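Long-range contacts in heme-binding protein A (Haemophilus parasuis 29755, PDB 3TPA), which probably binds glutathione as a solute-binding protein of the Pasteurellaceae-specific GbpA family, although it is named for heme: residues Leu10-Ala15 with Thr505-Val510; Asp242-Pro247 with Tyr487-Lys492. The protein carries 1 engineered substitution. One frame throughout, in Å; residues are numbered along the deposited sequence.

Interaction 1 (Leu10-Ala15 with Thr505-Val510); sequences LVNCIA and TAFYGV
One face of the Phe507 ring carries a methyl of Leu10, and the ring edge, near the ring plane, meets the amide of Asn12. Leu10 CD2 stands 4.0 Å from the centroid of the Phe507 ring and 15° off its normal, a CH-pi contact displaced slightly toward the CD1–CE1 rim. The other branch reaches past that rim: Leu10 CD1 touches Phe507 CD1 at 3.8 Å and goes on to Val510 CG1 at 4.0 Å, so the forked leucine spans the ring and the valine. At the far end of the ring Asn12 ND2 lies 3.6 Å from Phe507 CE2, with amide and ring planes turned 66° apart. Asn12 extends its CG opposite the backbone N (chi1 -176°), which carries the amide off the strand to the ring edge. The same nitrogen donates to a water 2.8 Å from ND2, and that water lies 3.0 Å from Thr505 OG1, a polar bridge beside the apolar patch. A type II turn from Phe507 to Val510, closed by Val510 N to Phe507 O, brings the side chains of Phe507 and Val510 to Leu10, while Gly509 takes the positive-phi position of the turn. Strand 9-14 lies between strands 220-225 and 243-244 in a mixed sheet, and Leu221, Phe223 and Val243 from these neighbours also touch Phe507. The contact thus docks the loop between strands 494-495 and 511-512 on one side of that sheet, with Gln38 bonding the Thr505 carbonyl from the 36-39 helix.

Interaction 2 (Asp242-Pro247 with Tyr487-Lys492); sequences DVIDFP and YVPLNK
Ile244 and Pro489 cross at about a right angle, Ile244 CG1 resting 3.6 Å from Pro489 CG. That branch of Ile244 sits between its own backbone N and carbonyl carbon (chi1 66°), a setting that brings both CG1 and CD1 against the proline ring. Pro247 meets the same ring, also about perpendicular, with its CG 3.9 Å from Pro489 CG; its CG reaches the CB of Tyr487. Val243 and Leu490 instead run side by side and point the same way, Val243 CG2 lying 3.7 Å from Leu490 CD2, while Val243 CG1 lies against the same leucine methyl and also reaches Val488 CG1. The backbones form one antiparallel bridge, Val243 and Leu490 being a non-hydrogen-bonded pair. Asn491 N donates to Asp242 O at 2.8 Å, almost straight (173° at the hydrogen); Ile244 N to Pro489 O, at 3.4 Å, is weak. The Asp242 carboxylate turns to Arg493 and to Val11 N, while Asn491 ND2 bonds to Leu236 O and its OD1 to Arg493 N. This bridge joins strand 243-244, at the edge of the five-stranded sheet, to strand 478-491 of the six-stranded one, and Met255 of helix 249-255 packs on Ile244, Pro247 and Pro489.

How the interactions relate
Both contacts are largely buried, their centres about 9 Å apart, and they share one mixed sheet in which strands 9-14 and 243-244 are neighbours. Interaction 2 is nested within the chain loop that interaction 1 closes. The two are linked inside the sheet by Cys13 N and Val243 O, probably hydrogen-bonded at 2.9 Å, and the Cys13–Cys241 disulfide fastens strand 9-14 just ahead of 242-247. Their chemistry follows their place: interaction 1 packs a loop onto a sheet face by side chains and one water, whereas interaction 2 joins a short edge strand to a long strand of the neighbouring sheet through main-chain bonds, one of them weak, flanked by aliphatic side chains and prolines.

Interaction 1 (Leu10-Ala15 with Thr505-Val510)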
ATOM      1  N   LEU A  10      23.249  12.168   3.245  1.00 22.05           N
ATOM      2  CA  LEU A  10      21.934  12.189   3.856  1.00 24.42           C
ATOM      3  C   LEU A  10      21.852  11.160   4.979  1.00 30.41           C
ATOM      4  O   LEU A  10      22.206   9.996   4.794  1.00 23.83           O
ATOM      5  CB  LEU A  10      20.852  11.914   2.802  1.00 27.76           C
ATOM      6  CG  LEU A  10      19.399  12.042   3.263  1.00 27.08           C
ATOM      7  CD1 LEU A  10      18.559  12.656   2.165  1.00 26.09           C
ATOM      8  CD2 LEU A  10      18.839  10.701   3.675  1.00 22.86           C
ATOM      9  N   VAL A  11      21.393  11.592   6.150  1.00 22.93           N
ATOM     10  CA  VAL A  11      21.216  10.681   7.278  1.00 22.80           C
ATOM     11  C   VAL A  11      19.731  10.366   7.492  1.00 21.12           C
ATOM     12  O   VAL A  11      18.934  11.251   7.823  1.00 21.44           O
ATOM     13  CB  VAL A  11      21.861  11.238   8.573  1.00 28.12           C
ATOM     14  CG1 VAL A  11      21.575  10.323   9.760  1.00 31.22           C
ATOM     15  CG2 VAL A  11      23.361  11.416   8.388  1.00 29.38           C
ATOM     16  N   ASN A  12      19.366   9.101   7.285  1.00 19.55           N
ATOM     17  CA  ASN A  12      17.978   8.645   7.413  1.00 18.51           C
ATOM     18  C   ASN A  12      17.849   7.863   8.709  1.00 19.92           C
ATOM     19  O   ASN A  12      18.411   6.781   8.847  1.00 18.11           O
ATOM     20  CB  ASN A  12      17.583   7.777   6.203  1.00 21.04           C
ATOM     21  CG  ASN A  12      16.103   7.328   6.221  1.00 20.96           C
ATOM     22  OD1 ASN A  12      15.250   7.926   6.868  1.00 22.79           O
ATOM     23  ND2 ASN A  12      15.815   6.261   5.500  1.00 20.51           N
ATOM     24  N   CYS A  13      17.114   8.412   9.666  1.00 18.52           N
ATOM     25  CA  CYS A  13      17.043   7.800  10.988  1.00 21.03           C
ATOM     26  C   CYS A  13      15.786   6.990  11.111  1.00 22.31           C
ATOM     27  O   CYS A  13      14.686   7.542  11.120  1.00 23.31           O
ATOM     28  CB  CYS A  13      17.086   8.861  12.090  1.00 18.99           C
ATOM     29  SG  CYS A  13      18.641   9.736  12.170  1.00 26.95           S
ATOM     30  N   ILE A  14      15.961   5.678  11.210  1.00 20.33           N
ATOM     31  CA  ILE A  14      14.847   4.749  11.186  1.00 18.35           C
ATOM     32  C   ILE A  14      14.664   3.995  12.501  1.00 26.40           C
ATOM     33  O   ILE A  14      15.620   3.750  13.231  1.00 24.67           O
ATOM     34  CB  ILE A  14      15.004   3.753  10.030  1.00 23.74           C
ATOM     35  CG1 ILE A  14      16.375   3.075  10.108  1.00 21.20           C
ATOM     36  CG2 ILE A  14      14.848   4.475   8.697  1.00 22.54           C
ATOM     37  CD1 ILE A  14      16.545   1.942   9.124  1.00 26.93           C
ATOM     38  N   ALA A  15      13.424   3.610  12.777  1.00 26.48           N
ATOM     39  CA  ALA A  15      13.059   3.025  14.061  1.00 29.67           C
ATOM     40  C   ALA A  15      13.573   1.603  14.264  1.00 35.30           C
ATOM     41  O   ALA A  15      13.969   1.238  15.369  1.00 35.00           O
ATOM     42  CB  ALA A  15      11.562   3.067  14.247  1.00 27.56           C
ATOM     43  N   THR A 505      10.231   5.836   0.827  1.00 14.71           N
ATOM     44  CA  THR A 505      11.146   6.980   0.776  1.00 13.62           C
ATOM     45  C   THR A 505      12.284   6.733  -0.236  1.00 20.81           C
ATOM     46  O   THR A 505      13.208   5.960   0.027  1.00 18.41           O
ATOM     47  CB  THR A 505      11.789   7.245   2.155  1.00 22.08           C
ATOM     48  OG1 THR A 505      12.427   6.047   2.604  1.00 20.21           O
ATOM     49  CG2 THR A 505      10.743   7.654   3.204  1.00 21.35           C
ATOM     50  N   ALA A 506      12.219   7.393  -1.382  1.00 16.62           N
ATOM     51  CA  ALA A 506      13.299   7.329  -2.368  1.00 18.14           C
ATOM     52  C   ALA A 506      14.158   8.589  -2.274  1.00 17.18           C
ATOM     53  O   ALA A 506      13.636   9.693  -2.156  1.00 28.81           O
ATOM     54  CB  ALA A 506      12.738   7.161  -3.794  1.00 17.26           C
ATOM     55  N   PHE A 507      15.474   8.426  -2.303  1.00 16.78           N
ATOM     56  CA  PHE A 507      16.372   9.559  -2.135  1.00 13.67           C
ATOM     57  C   PHE A 507      17.054  10.011  -3.424  1.00 18.45           C
ATOM     58  O   PHE A 507      17.793  10.992  -3.426  1.00 23.85           O
ATOM     59  CB  PHE A 507      17.353   9.298  -0.990  1.00 18.67           C
ATOM     60  CG  PHE A 507      16.664   9.059   0.329  1.00 18.40           C
ATOM     61  CD1 PHE A 507      15.986  10.094   0.967  1.00 22.96           C
ATOM     62  CD2 PHE A 507      16.662   7.809   0.913  1.00 16.27           C
ATOM     63  CE1 PHE A 507      15.336   9.886   2.168  1.00 18.65           C
ATOM     64  CE2 PHE A 507      16.011   7.588   2.113  1.00 18.59           C
ATOM     65  CZ  PHE A 507      15.342   8.632   2.744  1.00 17.22           C
ATOM     66  N   TYR A 508      16.781   9.318  -4.529  1.00 20.32           N
ATOM     67  CA  TYR A 508      17.207   9.808  -5.837  1.00 21.95           C
ATOM     68  C   TYR A 508      16.473  11.105  -6.123  1.00 23.90           C
ATOM     69  O   TYR A 508      15.303  11.236  -5.796  1.00 25.67           O
ATOM     70  CB  TYR A 508      16.902   8.797  -6.948  1.00 17.09           C
ATOM     71  CG  TYR A 508      17.441   9.248  -8.291  1.00 23.84           C
ATOM     72  CD1 TYR A 508      18.816   9.222  -8.555  1.00 21.23           C
ATOM     73  CD2 TYR A 508      16.590   9.731  -9.278  1.00 20.46           C
ATOM     74  CE1 TYR A 508      19.320   9.640  -9.776  1.00 26.15           C
ATOM     75  CE2 TYR A 508      17.083  10.155 -10.500  1.00 26.61           C
ATOM     76  CZ  TYR A 508      18.451  10.106 -10.739  1.00 32.73           C
ATOM     77  OH  TYR A 508      18.943  10.524 -11.949  1.00 40.02           O
ATOM     78  N   GLY A 509      17.147  12.065  -6.740  1.00 24.47           N
ATOM     79  CA  GLY A 509      16.516  13.350  -7.007  1.00 27.58           C
ATOM     80  C   GLY A 509      16.547  14.302  -5.814  1.00 29.59           C
ATOM     81  O   GLY A 509      16.176  15.467  -5.932  1.00 29.27           O
ATOM     82  N   VAL A 510      16.991  13.810  -4.663  1.00 26.12           N
ATOM     83  CA  VAL A 510      17.076  14.644  -3.461  1.00 19.60           C
ATOM     84  C   VAL A 510      18.465  15.283  -3.319  1.00 26.75           C
ATOM     85  O   VAL A 510      19.486  14.669  -3.645  1.00 18.88           O
ATOM     86  CB  VAL A 510      16.741  13.844  -2.182  1.00 20.19           C
ATOM     87  CG1 VAL A 510      16.984  14.685  -0.931  1.00 25.06           C
ATOM     88  CG2 VAL A 510      15.303  13.345  -2.215  1.00 18.60           C
TER
HETATM   89  O   HOH W   1      13.194   5.205   5.368  1.00 20.54           O

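Interaction 2 (Asp242-Pro247 with Tyr487-Lys492)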
ATOM      1  N   ASP A 242      18.439  13.798   8.966  1.00 22.58           N
ATOM      2  CA  ASP A 242      17.811  14.548   7.874  1.00 19.82           C
ATOM      3  C   ASP A 242      16.369  14.112   7.623  1.00 19.45           C
ATOM      4  O   ASP A 242      15.551  14.907   7.176  1.00 21.86           O
ATOM      5  CB  ASP A 242      18.626  14.416   6.603  1.00 19.38           C
ATOM      6  CG  ASP A 242      19.975  15.064   6.732  1.00 23.13           C
ATOM      7  OD1 ASP A 242      20.011  16.274   7.024  1.00 28.39           O
ATOM      8  OD2 ASP A 242      20.989  14.364   6.568  1.00 26.77           O
ATOM      9  N   VAL A 243      16.067  12.846   7.909  1.00 14.53           N
ATOM     10  CA  VAL A 243      14.722  12.306   7.733  1.00 14.65           C
ATOM     11  C   VAL A 243      14.471  11.385   8.914  1.00 17.51           C
ATOM     12  O   VAL A 243      15.394  10.733   9.369  1.00 15.17           O
ATOM     13  CB  VAL A 243      14.610  11.428   6.446  1.00 21.12           C
ATOM     14  CG1 VAL A 243      13.143  11.082   6.117  1.00 19.85           C
ATOM     15  CG2 VAL A 243      15.298  12.076   5.253  1.00 21.55           C
ATOM     16  N   ILE A 244      13.232  11.310   9.394  1.00 13.64           N
ATOM     17  CA  ILE A 244      12.879  10.304  10.386  1.00 17.75           C
ATOM     18  C   ILE A 244      11.614   9.563   9.979  1.00 19.45           C
ATOM     19  O   ILE A 244      10.806  10.068   9.195  1.00 19.76           O
ATOM     20  CB  ILE A 244      12.673  10.914  11.799  1.00 22.25           C
ATOM     21  CG1 ILE A 244      11.451  11.840  11.809  1.00 22.80           C
ATOM     22  CG2 ILE A 244      13.936  11.644  12.259  1.00 21.32           C
ATOM     23  CD1 ILE A 244      10.979  12.220  13.206  1.00 15.67           C
ATOM     24  N   ASP A 245      11.444   8.358  10.510  1.00 20.26           N
ATOM     25  CA  ASP A 245      10.214   7.615  10.286  1.00 19.71           C
ATOM     26  C   ASP A 245       9.436   7.457  11.598  1.00 18.55           C
ATOM     27  O   ASP A 245       9.916   7.834  12.668  1.00 18.91           O
ATOM     28  CB  ASP A 245      10.487   6.262   9.609  1.00 20.33           C
ATOM     29  CG  ASP A 245      11.240   5.285  10.493  1.00 29.74           C
ATOM     30  OD1 ASP A 245      11.721   5.681  11.579  1.00 26.72           O
ATOM     31  OD2 ASP A 245      11.368   4.109  10.079  1.00 29.20           O
ATOM     32  N   PHE A 246       8.223   6.923  11.486  1.00 21.17           N
ATOM     33  CA  PHE A 246       7.322   6.714  12.626  1.00 20.88           C
ATOM     34  C   PHE A 246       7.423   7.804  13.701  1.00 25.51           C
ATOM     35  O   PHE A 246       7.694   7.516  14.859  1.00 23.75           O
ATOM     36  CB  PHE A 246       7.523   5.312  13.228  1.00 20.69           C
ATOM     37  CG  PHE A 246       7.190   4.186  12.262  1.00 21.91           C
ATOM     38  CD1 PHE A 246       5.884   3.768  12.077  1.00 24.36           C
ATOM     39  CD2 PHE A 246       8.185   3.574  11.524  1.00 27.13           C
ATOM     40  CE1 PHE A 246       5.577   2.737  11.168  1.00 31.68           C
ATOM     41  CE2 PHE A 246       7.887   2.547  10.619  1.00 26.15           C
ATOM     42  CZ  PHE A 246       6.586   2.127  10.441  1.00 23.40           C
ATOM     43  N   PRO A 247       7.178   9.065  13.313  1.00 19.98           N
ATOM     44  CA  PRO A 247       7.108  10.130  14.313  1.00 22.39           C
ATOM     45  C   PRO A 247       5.952   9.910  15.287  1.00 23.47           C
ATOM     46  O   PRO A 247       4.861   9.547  14.857  1.00 19.72           O
ATOM     47  CB  PRO A 247       6.824  11.373  13.470  1.00 17.67           C
ATOM     48  CG  PRO A 247       6.095  10.846  12.262  1.00 21.72           C
ATOM     49  CD  PRO A 247       6.745   9.518  11.980  1.00 19.26           C
ATOM     50  N   TYR A 487       3.090  10.940   7.351  1.00 12.01           N
ATOM     51  CA  TYR A 487       4.008  12.051   7.548  1.00 16.49           C
ATOM     52  C   TYR A 487       5.426  11.676   7.193  1.00 16.43           C
ATOM     53  O   TYR A 487       5.894  10.598   7.532  1.00 21.89           O
ATOM     54  CB  TYR A 487       3.982  12.504   9.008  1.00 16.74           C
ATOM     55  CG  TYR A 487       2.661  13.064   9.449  1.00 15.25           C
ATOM     56  CD1 TYR A 487       2.246  14.314   9.023  1.00 20.36           C
ATOM     57  CD2 TYR A 487       1.825  12.341  10.286  1.00 15.09           C
ATOM     58  CE1 TYR A 487       1.028  14.838   9.417  1.00 20.62           C
ATOM     59  CE2 TYR A 487       0.590  12.863  10.695  1.00 20.27           C
ATOM     60  CZ  TYR A 487       0.212  14.116  10.263  1.00 23.35           C
ATOM     61  OH  TYR A 487      -0.997  14.654  10.644  1.00 29.97           O
ATOM     62  N   VAL A 488       6.112  12.579   6.511  1.00 18.24           N
ATOM     63  CA  VAL A 488       7.561  12.478   6.361  1.00 17.13           C
ATOM     64  C   VAL A 488       8.207  13.755   6.913  1.00 23.03           C
ATOM     65  O   VAL A 488       8.227  14.801   6.255  1.00 19.72           O
ATOM     66  CB  VAL A 488       7.996  12.253   4.907  1.00 16.76           C
ATOM     67  CG1 VAL A 488       9.508  12.309   4.792  1.00 19.12           C
ATOM     68  CG2 VAL A 488       7.491  10.910   4.377  1.00 17.08           C
ATOM     69  N   PRO A 489       8.722  13.679   8.149  1.00 19.26           N
ATOM     70  CA  PRO A 489       9.383  14.847   8.748  1.00 20.11           C
ATOM     71  C   PRO A 489      10.807  14.988   8.216  1.00 22.42           C
ATOM     72  O   PRO A 489      11.631  14.091   8.397  1.00 23.01           O
ATOM     73  CB  PRO A 489       9.396  14.511  10.247  1.00 21.50           C
ATOM     74  CG  PRO A 489       8.483  13.291  10.406  1.00 18.91           C
ATOM     75  CD  PRO A 489       8.599  12.567   9.105  1.00 20.46           C
ATOM     76  N   LEU A 490      11.090  16.106   7.561  1.00 20.31           N
ATOM     77  CA  LEU A 490      12.405  16.343   6.984  1.00 17.72           C
ATOM     78  C   LEU A 490      13.132  17.500   7.649  1.00 19.60           C
ATOM     79  O   LEU A 490      12.516  18.483   8.044  1.00 24.28           O
ATOM     80  CB  LEU A 490      12.276  16.692   5.505  1.00 13.83           C
ATOM     81  CG  LEU A 490      11.670  15.687   4.549  1.00 16.79           C
ATOM     82  CD1 LEU A 490      11.468  16.354   3.202  1.00 18.68           C
ATOM     83  CD2 LEU A 490      12.570  14.471   4.443  1.00 19.32           C
ATOM     84  N   ASN A 491      14.450  17.407   7.731  1.00 18.48           N
ATOM     85  CA  ASN A 491      15.226  18.598   8.078  1.00 21.29           C
ATOM     86  C   ASN A 491      15.165  19.601   6.927  1.00 22.50           C
ATOM     87  O   ASN A 491      15.052  19.214   5.761  1.00 25.62           O
ATOM     88  CB  ASN A 491      16.681  18.269   8.410  1.00 17.48           C
ATOM     89  CG  ASN A 491      17.422  19.471   8.996  1.00 29.57           C
ATOM     90  OD1 ASN A 491      17.948  20.311   8.260  1.00 25.63           O
ATOM     91  ND2 ASN A 491      17.424  19.578  10.325  1.00 25.53           N
ATOM     92  N   LYS A 492      15.238  20.883   7.263  1.00 30.06           N
ATOM     93  CA  LYS A 492      15.055  21.968   6.300  1.00 30.25           C
ATOM     94  C   LYS A 492      16.073  21.939   5.162  1.00 29.79           C
ATOM     95  O   LYS A 492      15.842  22.525   4.106  1.00 29.65           O
ATOM     96  CB  LYS A 492      15.113  23.322   7.024  1.00 42.04           C
ATOM     97  CG  LYS A 492      14.745  24.530   6.164  1.00 54.51           C
ATOM     98  CD  LYS A 492      14.879  25.843   6.940  1.00 66.49           C
ATOM     99  CE  LYS A 492      16.165  26.577   6.578  1.00 73.65           C
ATOM    100  NZ  LYS A 492      16.312  27.882   7.286  1.00 77.42           N
TER